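Local coordinates for protein thiaminase-I (Naegleria gruberi, PDB 4HCW) that is an enzyme of the thiaminase I family, an alpha/beta protein whose fold resembles that of the two-lobed periplasmic binding proteins, at residues A[68-73]-A[333-338]; A[114-119]-A[263-268]; A[166-171]-A[253-258]. All coordinates share one frame; numbering follows the deposited sequence.

Interaction 1: residues A[68-73]-A[333-338]; sequences TDSIFL and VRVLRC
Val335 makes the first touch where strand 335-338, paired in parallel with strand 176-179, meets the turn from strand 65-69 into helix 73-77; its CG1 lies 4.0 Å from Ser70 OG, a hydroxyl whose hydrogen bond goes to Thr262. At Leu336 the backbone does the touching: its carbonyl oxygen faces CG1 and CB of Ile71, while the side chain packs on Gln166 and Ile179. Arg337 then runs its methylenes past the carbonyl of Ser70, with CD 3.3 Å from Ser70 O. Beyond this the chain bends, and the guanidinium passes Leu73 CD2 to form a salt bridge with Asp178 and a hydrogen bond with Ser106 O. Cys338 makes the backbone hydrogen bond, its N donating to Ile71 O at 2.8 Å. Its SG, set beside the backbone N (chi1 -49°), packs against Ile71 CG1. The same sulfur meets the rim of the Phe72 ring, 4.0 Å from CE1. One face of that ring, at the helix N-cap, is covered by Ile71 CG2. Ile71 itself is held in an Asx turn, its N bonded to Asp69 OD1. The contact thus combines one backbone hydrogen bond with buried apolar and sulfur-aromatic packing, and the arginine charge is paired beyond it, with Asp178.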
ATOM      1  N   THR A  68      -6.475   4.185  -7.444  1.00 62.32           N
ATOM      2  CA  THR A  68      -6.710   4.715  -6.107  1.00 62.32           C
ATOM      3  C   THR A  68      -6.448   3.675  -5.028  1.00 62.32           C
ATOM      4  O   THR A  68      -6.555   2.473  -5.269  1.00 62.32           O
ATOM      5  CB  THR A  68      -8.153   5.225  -5.950  1.00 71.16           C
ATOM      6  OG1 THR A  68      -8.383   5.595  -4.584  1.00 71.16           O
ATOM      7  CG2 THR A  68      -9.146   4.142  -6.346  1.00 71.16           C
ATOM      8  N   ASP A  69      -6.100   4.148  -3.837  1.00 69.35           N
ATOM      9  CA  ASP A  69      -5.960   3.273  -2.684  1.00 69.35           C
ATOM     10  C   ASP A  69      -7.339   2.729  -2.338  1.00 69.35           C
ATOM     11  O   ASP A  69      -8.330   3.458  -2.384  1.00 69.35           O
ATOM     12  CB  ASP A  69      -5.377   4.046  -1.498  1.00 74.86           C
ATOM     13  CG  ASP A  69      -4.895   3.137  -0.380  1.00 74.86           C
ATOM     14  OD1 ASP A  69      -5.481   2.050  -0.183  1.00 74.86           O
ATOM     15  OD2 ASP A  69      -3.924   3.514   0.310  1.00 74.86           O
ATOM     16  N   SER A  70      -7.402   1.447  -1.996  1.00 72.06           N
ATOM     17  CA  SER A  70      -8.673   0.811  -1.670  1.00 72.06           C
ATOM     18  C   SER A  70      -9.219   1.283  -0.323  1.00 72.06           C
ATOM     19  O   SER A  70     -10.345   0.953   0.048  1.00 72.06           O
ATOM     20  CB  SER A  70      -8.531  -0.713  -1.686  1.00 61.70           C
ATOM     21  OG  SER A  70      -7.501  -1.139  -0.813  1.00 61.70           O
ATOM     22  N   ILE A  71      -8.418   2.061   0.399  1.00 75.61           N
ATOM     23  CA  ILE A  71      -8.832   2.601   1.691  1.00 75.61           C
ATOM     24  C   ILE A  71      -9.955   3.624   1.520  1.00 75.61           C
ATOM     25  O   ILE A  71     -10.714   3.888   2.452  1.00 75.61           O
ATOM     26  CB  ILE A  71      -7.640   3.240   2.448  1.00 54.89           C
ATOM     27  CG1 ILE A  71      -7.969   3.412   3.934  1.00 54.89           C
ATOM     28  CG2 ILE A  71      -7.237   4.566   1.814  1.00 54.89           C
ATOM     29  CD1 ILE A  71      -6.822   3.961   4.749  1.00 54.89           C
ATOM     30  N   PHE A  72     -10.063   4.186   0.320  1.00 70.31           N
ATOM     31  CA  PHE A  72     -11.097   5.170   0.027  1.00 70.31           C
ATOM     32  C   PHE A  72     -12.067   4.645  -1.022  1.00 70.31           C
ATOM     33  O   PHE A  72     -12.890   5.393  -1.545  1.00 70.31           O
ATOM     34  CB  PHE A  72     -10.470   6.478  -0.457  1.00 63.15           C
ATOM     35  CG  PHE A  72      -9.609   7.154   0.570  1.00 63.15           C
ATOM     36  CD1 PHE A  72      -9.933   7.089   1.915  1.00 63.15           C
ATOM     37  CD2 PHE A  72      -8.475   7.849   0.191  1.00 63.15           C
ATOM     38  CE1 PHE A  72      -9.141   7.709   2.863  1.00 63.15           C
ATOM     39  CE2 PHE A  72      -7.679   8.471   1.133  1.00 63.15           C
ATOM     40  CZ  PHE A  72      -8.013   8.401   2.470  1.00 63.15           C
ATOM     41  N   LEU A  73     -11.965   3.355  -1.324  1.00 84.77           N
ATOM     42  CA  LEU A  73     -12.799   2.745  -2.359  1.00 84.77           C
ATOM     43  C   LEU A  73     -14.308   2.766  -2.064  1.00 84.77           C
ATOM     44  O   LEU A  73     -15.081   3.209  -2.913  1.00 84.77           O
ATOM     45  CB  LEU A  73     -12.314   1.329  -2.702  1.00 82.10           C
ATOM     46  CG  LEU A  73     -12.986   0.671  -3.909  1.00 82.10           C
ATOM     47  CD1 LEU A  73     -12.770   1.508  -5.162  1.00 82.10           C
ATOM     48  CD2 LEU A  73     -12.467  -0.745  -4.109  1.00 82.10           C
ATOM     49  N   VAL A 333      -4.918 -11.901   6.654  1.00 91.33           N
ATOM     50  CA  VAL A 333      -4.648 -10.541   6.198  1.00 91.33           C
ATOM     51  C   VAL A 333      -5.910  -9.676   6.180  1.00 91.33           C
ATOM     52  O   VAL A 333      -6.952 -10.089   5.666  1.00 91.33           O
ATOM     53  CB  VAL A 333      -3.984 -10.535   4.806  1.00 78.32           C
ATOM     54  CG1 VAL A 333      -3.958  -9.134   4.231  1.00 78.32           C
ATOM     55  CG2 VAL A 333      -2.575 -11.100   4.890  1.00 78.32           C
ATOM     56  N   ARG A 334      -5.806  -8.479   6.749  1.00 75.87           N
ATOM     57  CA  ARG A 334      -6.924  -7.543   6.805  1.00 75.87           C
ATOM     58  C   ARG A 334      -6.657  -6.299   5.962  1.00 75.87           C
ATOM     59  O   ARG A 334      -5.506  -5.944   5.709  1.00 75.87           O
ATOM     60  CB  ARG A 334      -7.199  -7.133   8.253  1.00105.19           C
ATOM     61  CG  ARG A 334      -7.649  -8.271   9.149  1.00105.19           C
ATOM     62  CD  ARG A 334      -8.984  -8.824   8.691  1.00105.19           C
ATOM     63  NE  ARG A 334      -9.474  -9.880   9.570  1.00105.19           N
ATOM     64  CZ  ARG A 334      -9.239 -11.175   9.386  1.00105.19           C
ATOM     65  NH1 ARG A 334      -8.517 -11.578   8.349  1.00105.19           N
ATOM     66  NH2 ARG A 334      -9.726 -12.067  10.238  1.00105.19           N
ATOM     67  N   VAL A 335      -7.728  -5.643   5.526  1.00 70.04           N
ATOM     68  CA  VAL A 335      -7.613  -4.414   4.745  1.00 70.04           C
ATOM     69  C   VAL A 335      -8.538  -3.335   5.298  1.00 70.04           C
ATOM     70  O   VAL A 335      -9.759  -3.487   5.286  1.00 70.04           O
ATOM     71  CB  VAL A 335      -7.954  -4.648   3.259  1.00 78.62           C
ATOM     72  CG1 VAL A 335      -7.945  -3.330   2.499  1.00 78.62           C
ATOM     73  CG2 VAL A 335      -6.979  -5.634   2.634  1.00 78.62           C
ATOM     74  N   LEU A 336      -7.951  -2.244   5.779  1.00 67.83           N
ATOM     75  CA  LEU A 336      -8.727  -1.148   6.348  1.00 67.83           C
ATOM     76  C   LEU A 336      -9.295  -0.247   5.255  1.00 67.83           C
ATOM     77  O   LEU A 336      -8.556   0.259   4.411  1.00 67.83           O
ATOM     78  CB  LEU A 336      -7.863  -0.330   7.310  1.00 60.16           C
ATOM     79  CG  LEU A 336      -8.546   0.837   8.024  1.00 60.16           C
ATOM     80  CD1 LEU A 336      -9.722   0.349   8.856  1.00 60.16           C
ATOM     81  CD2 LEU A 336      -7.549   1.591   8.889  1.00 60.16           C
ATOM     82  N   ARG A 337     -10.611  -0.055   5.272  1.00 70.42           N
ATOM     83  CA  ARG A 337     -11.278   0.785   4.282  1.00 70.42           C
ATOM     84  C   ARG A 337     -12.268   1.746   4.935  1.00 70.42           C
ATOM     85  O   ARG A 337     -12.722   1.516   6.056  1.00 70.42           O
ATOM     86  CB  ARG A 337     -11.991  -0.073   3.234  1.00 88.94           C
ATOM     87  CG  ARG A 337     -11.087  -1.059   2.512  1.00 88.94           C
ATOM     88  CD  ARG A 337     -11.788  -1.682   1.317  1.00 88.94           C
ATOM     89  NE  ARG A 337     -13.036  -2.339   1.690  1.00 88.94           N
ATOM     90  CZ  ARG A 337     -13.828  -2.977   0.835  1.00 88.94           C
ATOM     91  NH1 ARG A 337     -14.946  -3.546   1.261  1.00 88.94           N
ATOM     92  NH2 ARG A 337     -13.501  -3.045  -0.448  1.00 88.94           N
ATOM     93  N   CYS A 338     -12.605   2.818   4.224  1.00 70.73           N
ATOM     94  CA  CYS A 338     -13.508   3.839   4.747  1.00 70.73           C
ATOM     95  C   CYS A 338     -14.834   3.852   3.993  1.00 70.73           C
ATOM     96  O   CYS A 338     -14.858   3.841   2.763  1.00 70.73           O
ATOM     97  CB  CYS A 338     -12.850   5.215   4.666  1.00 68.10           C
ATOM     98  SG  CYS A 338     -11.174   5.271   5.335  1.00 68.10           S
TER

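Interaction 2: residues A[114-119]-A[263-268]; sequences FPQYLC and DVLALN
Phe114 and Leu265 open the antiparallel pairing of these strands as a hydrogen-bonded pair: Phe114 N donates to Leu265 O and Leu265 N to Phe114 O, both at 2.6 Å. The strand axes approach to 4.2 Å, with their directions 146° apart. Pro115 and Val264 follow as a non-hydrogen-bonded pair, after which the register slips by one. Gln116 N (2.7 Å) and Tyr117 N (3.2 Å) both donate to Asp263 O, the first in the carbonyl plane and the second tilted from it, and Asp263 N returns a bond to Tyr117 O.

Among the side chains, Phe114 offers the edge of its ring to Leu267, CE1 lying 3.6 Å from CD2, and helix 275-288 packs on both through Ile283. Gln116 leaves with CG anti to the backbone N (chi1 177°) and stays extended, which carries its amide over the isobutyl group of Leu265; OE1 is held there by Ser67 OG. The same chain lays Gln116 CG over the face of the Tyr117 ring, 3.5 Å above its plane. Asp263 OD2 reaches that ring at the edge, 3.5 Å from Tyr117 CD2, with carboxylate and ring planes 83° apart. On the face of the sheet bearing Pro115 and Val264, helix 99-105 packs on the proline.

Gln116 and Tyr117 set against Asp263 form a classic beta bulge in the antiparallel pairing of strands 110-125 and 260-267, within the central mixed sheet.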
ATOM      1  N   PHE A 114      -9.574  -3.159 -10.938  1.00 84.45           N
ATOM      2  CA  PHE A 114      -8.496  -4.122 -11.114  1.00 84.45           C
ATOM      3  C   PHE A 114      -7.357  -3.803 -10.157  1.00 84.45           C
ATOM      4  O   PHE A 114      -6.757  -2.731 -10.241  1.00 84.45           O
ATOM      5  CB  PHE A 114      -7.965  -4.083 -12.549  1.00 88.53           C
ATOM      6  CG  PHE A 114      -9.037  -4.117 -13.601  1.00 88.53           C
ATOM      7  CD1 PHE A 114      -9.593  -2.943 -14.081  1.00 88.53           C
ATOM      8  CD2 PHE A 114      -9.480  -5.323 -14.119  1.00 88.53           C
ATOM      9  CE1 PHE A 114     -10.574  -2.970 -15.051  1.00 88.53           C
ATOM     10  CE2 PHE A 114     -10.462  -5.356 -15.091  1.00 88.53           C
ATOM     11  CZ  PHE A 114     -11.011  -4.177 -15.557  1.00 88.53           C
ATOM     12  N   PRO A 115      -7.056  -4.732  -9.239  1.00 64.92           N
ATOM     13  CA  PRO A 115      -5.954  -4.566  -8.287  1.00 64.92           C
ATOM     14  C   PRO A 115      -4.616  -4.389  -9.000  1.00 64.92           C
ATOM     15  O   PRO A 115      -4.277  -5.189  -9.871  1.00 64.92           O
ATOM     16  CB  PRO A 115      -5.967  -5.885  -7.510  1.00 72.85           C
ATOM     17  CG  PRO A 115      -7.368  -6.374  -7.627  1.00 72.85           C
ATOM     18  CD  PRO A 115      -7.807  -5.976  -9.002  1.00 72.85           C
ATOM     19  N   GLN A 116      -3.871  -3.351  -8.632  1.00 61.67           N
ATOM     20  CA  GLN A 116      -2.601  -3.050  -9.285  1.00 61.67           C
ATOM     21  C   GLN A 116      -1.405  -3.280  -8.370  1.00 61.67           C
ATOM     22  O   GLN A 116      -0.522  -4.080  -8.678  1.00 61.67           O
ATOM     23  CB  GLN A 116      -2.589  -1.609  -9.801  1.00 69.83           C
ATOM     24  CG  GLN A 116      -1.268  -1.196 -10.430  1.00 69.83           C
ATOM     25  CD  GLN A 116      -1.311   0.193 -11.031  1.00 69.83           C
ATOM     26  OE1 GLN A 116      -2.232   0.968 -10.770  1.00 69.83           O
ATOM     27  NE2 GLN A 116      -0.314   0.516 -11.845  1.00 69.83           N
ATOM     28  N   TYR A 117      -1.378  -2.571  -7.248  1.00 61.54           N
ATOM     29  CA  TYR A 117      -0.251  -2.644  -6.325  1.00 61.54           C
ATOM     30  C   TYR A 117      -0.646  -3.256  -4.987  1.00 61.54           C
ATOM     31  O   TYR A 117      -1.789  -3.133  -4.546  1.00 61.54           O
ATOM     32  CB  TYR A 117       0.345  -1.253  -6.101  1.00 62.53           C
ATOM     33  CG  TYR A 117       0.922  -0.623  -7.348  1.00 62.53           C
ATOM     34  CD1 TYR A 117       1.657  -1.375  -8.254  1.00 62.53           C
ATOM     35  CD2 TYR A 117       0.728   0.725  -7.620  1.00 62.53           C
ATOM     36  CE1 TYR A 117       2.186  -0.801  -9.396  1.00 62.53           C
ATOM     37  CE2 TYR A 117       1.252   1.307  -8.759  1.00 62.53           C
ATOM     38  CZ  TYR A 117       1.981   0.540  -9.643  1.00 62.53           C
ATOM     39  OH  TYR A 117       2.504   1.116 -10.779  1.00 62.53           O
ATOM     40  N   LEU A 118       0.311  -3.919  -4.348  1.00 63.17           N
ATOM     41  CA  LEU A 118       0.115  -4.473  -3.016  1.00 63.17           C
ATOM     42  C   LEU A 118       1.139  -3.845  -2.080  1.00 63.17           C
ATOM     43  O   LEU A 118       2.334  -3.844  -2.371  1.00 63.17           O
ATOM     44  CB  LEU A 118       0.282  -5.992  -3.037  1.00 80.69           C
ATOM     45  CG  LEU A 118      -0.768  -6.816  -2.287  1.00 80.69           C
ATOM     46  CD1 LEU A 118      -0.426  -8.296  -2.347  1.00 80.69           C
ATOM     47  CD2 LEU A 118      -0.908  -6.351  -0.846  1.00 80.69           C
ATOM     48  N   CYS A 119       0.669  -3.307  -0.959  1.00 77.67           N
ATOM     49  CA  CYS A 119       1.543  -2.574  -0.053  1.00 77.67           C
ATOM     50  C   CYS A 119       1.246  -2.904   1.408  1.00 77.67           C
ATOM     51  O   CYS A 119       0.112  -3.230   1.757  1.00 77.67           O
ATOM     52  CB  CYS A 119       1.397  -1.071  -0.296  1.00108.77           C
ATOM     53  SG  CYS A 119       2.806  -0.085   0.235  1.00108.77           S
ATOM     54  N   ASP A 263      -3.547  -0.833  -4.062  1.00 74.75           N
ATOM     55  CA  ASP A 263      -3.899   0.187  -5.039  1.00 74.75           C
ATOM     56  C   ASP A 263      -4.693  -0.458  -6.166  1.00 74.75           C
ATOM     57  O   ASP A 263      -4.303  -1.498  -6.696  1.00 74.75           O
ATOM     58  CB  ASP A 263      -2.644   0.868  -5.583  1.00 82.32           C
ATOM     59  CG  ASP A 263      -1.907   1.659  -4.522  1.00 82.32           C
ATOM     60  OD1 ASP A 263      -2.579   2.277  -3.669  1.00 82.32           O
ATOM     61  OD2 ASP A 263      -0.658   1.662  -4.536  1.00 82.32           O
ATOM     62  N   VAL A 264      -5.812   0.161  -6.528  1.00 83.63           N
ATOM     63  CA  VAL A 264      -6.737  -0.442  -7.479  1.00 83.63           C
ATOM     64  C   VAL A 264      -7.015   0.449  -8.690  1.00 83.63           C
ATOM     65  O   VAL A 264      -7.370   1.619  -8.547  1.00 83.63           O
ATOM     66  CB  VAL A 264      -8.072  -0.804  -6.794  1.00 64.93           C
ATOM     67  CG1 VAL A 264      -9.105  -1.226  -7.820  1.00 64.93           C
ATOM     68  CG2 VAL A 264      -7.857  -1.903  -5.762  1.00 64.93           C
ATOM     69  N   LEU A 265      -6.844  -0.120  -9.880  1.00 79.50           N
ATOM     70  CA  LEU A 265      -7.199   0.558 -11.122  1.00 79.50           C
ATOM     71  C   LEU A 265      -8.696   0.435 -11.375  1.00 79.50           C
ATOM     72  O   LEU A 265      -9.229  -0.670 -11.469  1.00 79.50           O
ATOM     73  CB  LEU A 265      -6.427  -0.040 -12.298  1.00 52.39           C
ATOM     74  CG  LEU A 265      -4.961   0.368 -12.448  1.00 52.39           C
ATOM     75  CD1 LEU A 265      -4.240  -0.571 -13.399  1.00 52.39           C
ATOM     76  CD2 LEU A 265      -4.865   1.803 -12.938  1.00 52.39           C
ATOM     77  N   ALA A 266      -9.372   1.573 -11.485  1.00 74.74           N
ATOM     78  CA  ALA A 266     -10.809   1.582 -11.729  1.00 74.74           C
ATOM     79  C   ALA A 266     -11.165   2.565 -12.836  1.00 74.74           C
ATOM     80  O   ALA A 266     -10.409   3.494 -13.118  1.00 74.74           O
ATOM     81  CB  ALA A 266     -11.562   1.922 -10.453  1.00 99.89           C
ATOM     82  N   LEU A 267     -12.319   2.355 -13.460  1.00 79.06           N
ATOM     83  CA  LEU A 267     -12.776   3.237 -14.527  1.00 79.06           C
ATOM     84  C   LEU A 267     -13.988   4.054 -14.097  1.00 79.06           C
ATOM     85  O   LEU A 267     -14.793   3.605 -13.281  1.00 79.06           O
ATOM     86  CB  LEU A 267     -13.102   2.442 -15.795  1.00 96.39           C
ATOM     87  CG  LEU A 267     -13.257   0.925 -15.694  1.00 96.39           C
ATOM     88  CD1 LEU A 267     -14.229   0.427 -16.748  1.00 96.39           C
ATOM     89  CD2 LEU A 267     -11.909   0.244 -15.863  1.00 96.39           C
ATOM     90  N   ASN A 268     -14.107   5.256 -14.650  1.00 90.56           N
ATOM     91  CA  ASN A 268     -15.237   6.125 -14.356  1.00 90.56           C
ATOM     92  C   ASN A 268     -16.541   5.495 -14.831  1.00 90.56           C
ATOM     93  O   ASN A 268     -16.571   4.800 -15.846  1.00 90.56           O
ATOM     94  CB  ASN A 268     -15.036   7.498 -14.999  1.00 76.04           C
ATOM     95  CG  ASN A 268     -15.887   8.576 -14.357  1.00 76.04           C
ATOM     96  OD1 ASN A 268     -17.041   8.342 -13.997  1.00 76.04           O
ATOM     97  ND2 ASN A 268     -15.321   9.769 -14.210  1.00 76.04           N
TER

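Interaction 3: residues A[166-171]-A[253-258]; sequences QQLLQS and GTSDKP
Gln167 is the first residue to meet the loop 253-258, and it does so through the methyl of Thr254. Here the C-terminal end of helix 158-169 packs on the connection between strands 248-250 and 260-267. CG2 of Thr254 lies 3.5 Å from Gln167 CB and 3.3 Å from Gln167 OE1. The glutamine chain, extended beyond CG, takes OE1 past the methyl at a slant, and the side chain also touches Tyr259.

Leu168 carries most of the rest, chiefly through CD2. With CG beside the backbone N (chi1 -68°), this branch is brought against Ser255, with Leu168 CD2 3.5 Å from Ser255 CB and 3.4 Å from Ser255 OG, and it approaches Thr254 OG1 at 3.8 Å. Leu168 and Thr254 cross at about a right angle. The threonine therefore splits its two branches between successive helix residues, giving the methyl to Gln167 and the hydroxyl side to Leu168. Ser255 leans its hydroxyl over the helix backbone, with OG 3.6 Å from Leu168 CA. Around this point Leu137 of helix 136-143 touches both Leu168 and Ser255, while helix 193-203 adds Ile195 against the leucine and Ile202 against the threonine.

Past Leu168 the helix finishes at Gln170, the first residue to leave helical geometry, whose backbone N and side-chain NE2 both donate back to Gln166 O in the last turn.

Helix and loop thus meet by van der Waals packing alone, with none of the close pairs across them hydrogen-bonded. The surfaces that meet are Gln167 CB and OE1, Leu168 CD2, the Thr254 methyl and Ser255, so that polar side chains contribute here largely through their carbon atoms and through oxygens set against carbon.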
ATOM      1  N   GLN A 166      -6.728   2.356  14.299  1.00 69.90           N
ATOM      2  CA  GLN A 166      -7.863   1.570  13.831  1.00 69.90           C
ATOM      3  C   GLN A 166      -7.529   0.084  13.731  1.00 69.90           C
ATOM      4  O   GLN A 166      -8.401  -0.766  13.909  1.00 69.90           O
ATOM      5  CB  GLN A 166      -8.362   2.096  12.483  1.00 79.38           C
ATOM      6  CG  GLN A 166      -8.870   3.529  12.528  1.00 79.38           C
ATOM      7  CD  GLN A 166     -10.105   3.686  13.394  1.00 79.38           C
ATOM      8  OE1 GLN A 166     -10.867   2.739  13.589  1.00 79.38           O
ATOM      9  NE2 GLN A 166     -10.308   4.888  13.922  1.00 79.38           N
ATOM     10  N   GLN A 167      -6.269  -0.225  13.447  1.00 93.05           N
ATOM     11  CA  GLN A 167      -5.834  -1.616  13.366  1.00 93.05           C
ATOM     12  C   GLN A 167      -5.826  -2.265  14.746  1.00 93.05           C
ATOM     13  O   GLN A 167      -6.244  -3.413  14.905  1.00 93.05           O
ATOM     14  CB  GLN A 167      -4.449  -1.720  12.725  1.00 96.93           C
ATOM     15  CG  GLN A 167      -4.410  -1.377  11.248  1.00 96.93           C
ATOM     16  CD  GLN A 167      -3.042  -1.605  10.636  1.00 96.93           C
ATOM     17  OE1 GLN A 167      -2.308  -2.504  11.048  1.00 96.93           O
ATOM     18  NE2 GLN A 167      -2.688  -0.788   9.651  1.00 96.93           N
ATOM     19  N   LEU A 168      -5.346  -1.524  15.741  1.00 87.36           N
ATOM     20  CA  LEU A 168      -5.341  -1.996  17.120  1.00 87.36           C
ATOM     21  C   LEU A 168      -6.767  -2.107  17.651  1.00 87.36           C
ATOM     22  O   LEU A 168      -7.074  -2.987  18.455  1.00 87.36           O
ATOM     23  CB  LEU A 168      -4.542  -1.040  18.008  1.00 64.44           C
ATOM     24  CG  LEU A 168      -3.029  -0.942  17.806  1.00 64.44           C
ATOM     25  CD1 LEU A 168      -2.499   0.360  18.386  1.00 64.44           C
ATOM     26  CD2 LEU A 168      -2.331  -2.124  18.445  1.00 64.44           C
ATOM     27  N   LEU A 169      -7.631  -1.209  17.188  1.00 75.05           N
ATOM     28  CA  LEU A 169      -9.000  -1.127  17.685  1.00 75.05           C
ATOM     29  C   LEU A 169      -9.920  -2.182  17.075  1.00 75.05           C
ATOM     30  O   LEU A 169     -10.255  -3.172  17.726  1.00 75.05           O
ATOM     31  CB  LEU A 169      -9.569   0.274  17.441  1.00 71.85           C
ATOM     32  CG  LEU A 169     -10.994   0.553  17.923  1.00 71.85           C
ATOM     33  CD1 LEU A 169     -11.120   0.305  19.419  1.00 71.85           C
ATOM     34  CD2 LEU A 169     -11.403   1.977  17.575  1.00 71.85           C
ATOM     35  N   GLN A 170     -10.325  -1.965  15.827  1.00 87.69           N
ATOM     36  CA  GLN A 170     -11.300  -2.835  15.172  1.00 87.69           C
ATOM     37  C   GLN A 170     -10.792  -4.254  14.928  1.00 87.69           C
ATOM     38  O   GLN A 170      -9.588  -4.494  14.839  1.00 87.69           O
ATOM     39  CB  GLN A 170     -11.776  -2.225  13.849  1.00103.36           C
ATOM     40  CG  GLN A 170     -12.947  -1.262  13.981  1.00103.36           C
ATOM     41  CD  GLN A 170     -12.526   0.121  14.433  1.00103.36           C
ATOM     42  OE1 GLN A 170     -13.342   0.900  14.925  1.00103.36           O
ATOM     43  NE2 GLN A 170     -11.249   0.439  14.259  1.00103.36           N
ATOM     44  N   SER A 171     -11.733  -5.187  14.826  1.00114.39           N
ATOM     45  CA  SER A 171     -11.432  -6.570  14.482  1.00114.39           C
ATOM     46  C   SER A 171     -12.533  -7.099  13.572  1.00114.39           C
ATOM     47  O   SER A 171     -13.695  -6.714  13.707  1.00114.39           O
ATOM     48  CB  SER A 171     -11.329  -7.433  15.741  1.00 92.38           C
ATOM     49  OG  SER A 171     -12.582  -7.535  16.394  1.00 92.38           O
ATOM     50  N   GLY A 253       1.440  -7.863  11.811  1.00 88.12           N
ATOM     51  CA  GLY A 253       0.385  -6.959  12.214  1.00 88.12           C
ATOM     52  C   GLY A 253       0.878  -6.124  13.374  1.00 88.12           C
ATOM     53  O   GLY A 253       1.741  -6.563  14.133  1.00 88.12           O
ATOM     54  N   THR A 254       0.345  -4.916  13.508  1.00 86.76           N
ATOM     55  CA  THR A 254       0.675  -4.074  14.650  1.00 86.76           C
ATOM     56  C   THR A 254       0.159  -4.749  15.917  1.00 86.76           C
ATOM     57  O   THR A 254       0.704  -4.564  17.007  1.00 86.76           O
ATOM     58  CB  THR A 254       0.088  -2.657  14.499  1.00 92.74           C
ATOM     59  OG1 THR A 254       0.281  -1.923  15.714  1.00 92.74           O
ATOM     60  CG2 THR A 254      -1.391  -2.725  14.186  1.00 92.74           C
ATOM     61  N   SER A 255      -0.891  -5.548  15.750  1.00110.17           N
ATOM     62  CA  SER A 255      -1.415  -6.402  16.804  1.00110.17           C
ATOM     63  C   SER A 255      -2.253  -7.500  16.170  1.00110.17           C
ATOM     64  O   SER A 255      -3.203  -7.217  15.437  1.00110.17           O
ATOM     65  CB  SER A 255      -2.269  -5.600  17.784  1.00149.20           C
ATOM     66  OG  SER A 255      -3.406  -5.053  17.138  1.00149.20           O
ATOM     67  N   ASP A 256      -1.886  -8.749  16.444  1.00 99.64           N
ATOM     68  CA  ASP A 256      -2.613  -9.911  15.940  1.00 99.64           C
ATOM     69  C   ASP A 256      -2.666  -9.956  14.412  1.00 99.64           C
ATOM     70  O   ASP A 256      -1.748 -10.462  13.764  1.00 99.64           O
ATOM     71  CB  ASP A 256      -4.026  -9.963  16.534  1.00135.94           C
ATOM     72  CG  ASP A 256      -4.766 -11.235  16.174  1.00135.94           C
ATOM     73  OD1 ASP A 256      -4.103 -12.269  15.946  1.00135.94           O
ATOM     74  OD2 ASP A 256      -6.015 -11.201  16.122  1.00135.94           O
ATOM     75  N   LYS A 257      -3.741  -9.421  13.842  1.00101.90           N
ATOM     76  CA  LYS A 257      -3.968  -9.493  12.401  1.00101.90           C
ATOM     77  C   LYS A 257      -3.066  -8.553  11.602  1.00101.90           C
ATOM     78  O   LYS A 257      -2.894  -7.390  11.965  1.00101.90           O
ATOM     79  CB  LYS A 257      -5.437  -9.211  12.075  1.00 99.51           C
ATOM     80  CG  LYS A 257      -6.258 -10.450  11.749  1.00 99.51           C
ATOM     81  CD  LYS A 257      -6.215 -11.470  12.874  1.00 99.51           C
ATOM     82  CE  LYS A 257      -7.042 -12.699  12.533  1.00 99.51           C
ATOM     83  NZ  LYS A 257      -6.981 -13.729  13.608  1.00 99.51           N
ATOM     84  N   PRO A 258      -2.483  -9.067  10.506  1.00 92.02           N
ATOM     85  CA  PRO A 258      -1.667  -8.271   9.584  1.00 92.02           C
ATOM     86  C   PRO A 258      -2.525  -7.461   8.615  1.00 92.02           C
ATOM     87  O   PRO A 258      -3.513  -7.969   8.086  1.00 92.02           O
ATOM     88  CB  PRO A 258      -0.872  -9.334   8.824  1.00 93.26           C
ATOM     89  CG  PRO A 258      -1.757 -10.529   8.834  1.00 93.26           C
ATOM     90  CD  PRO A 258      -2.480 -10.498  10.152  1.00 93.26           C
TER

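How the interactions relate
From the N terminus, the chain leaves strand 65-69 and opens the longest loop, which interaction 1 closes only at strand 335-338. Strand 110-125 begins a second loop inside it, closed by interaction 2 at 263-268. The end of helix 158-169 starts the innermost, completed by interaction 3 at 253-258. The three nest and none cross. Interactions 1 and 2 share the central sheet, where Thr68 O lies 2.7 Å from Val264 N, a probable hydrogen bond. Interaction 1 also abuts interaction 3, through Arg334 and Pro258 and through Leu336 on Gln166. Interactions 2 and 3 stay about 8 Å apart at their nearest atoms; interaction 1 touches both, with 68-70 against the sheet and 333-336 against Gln166 and 257-258.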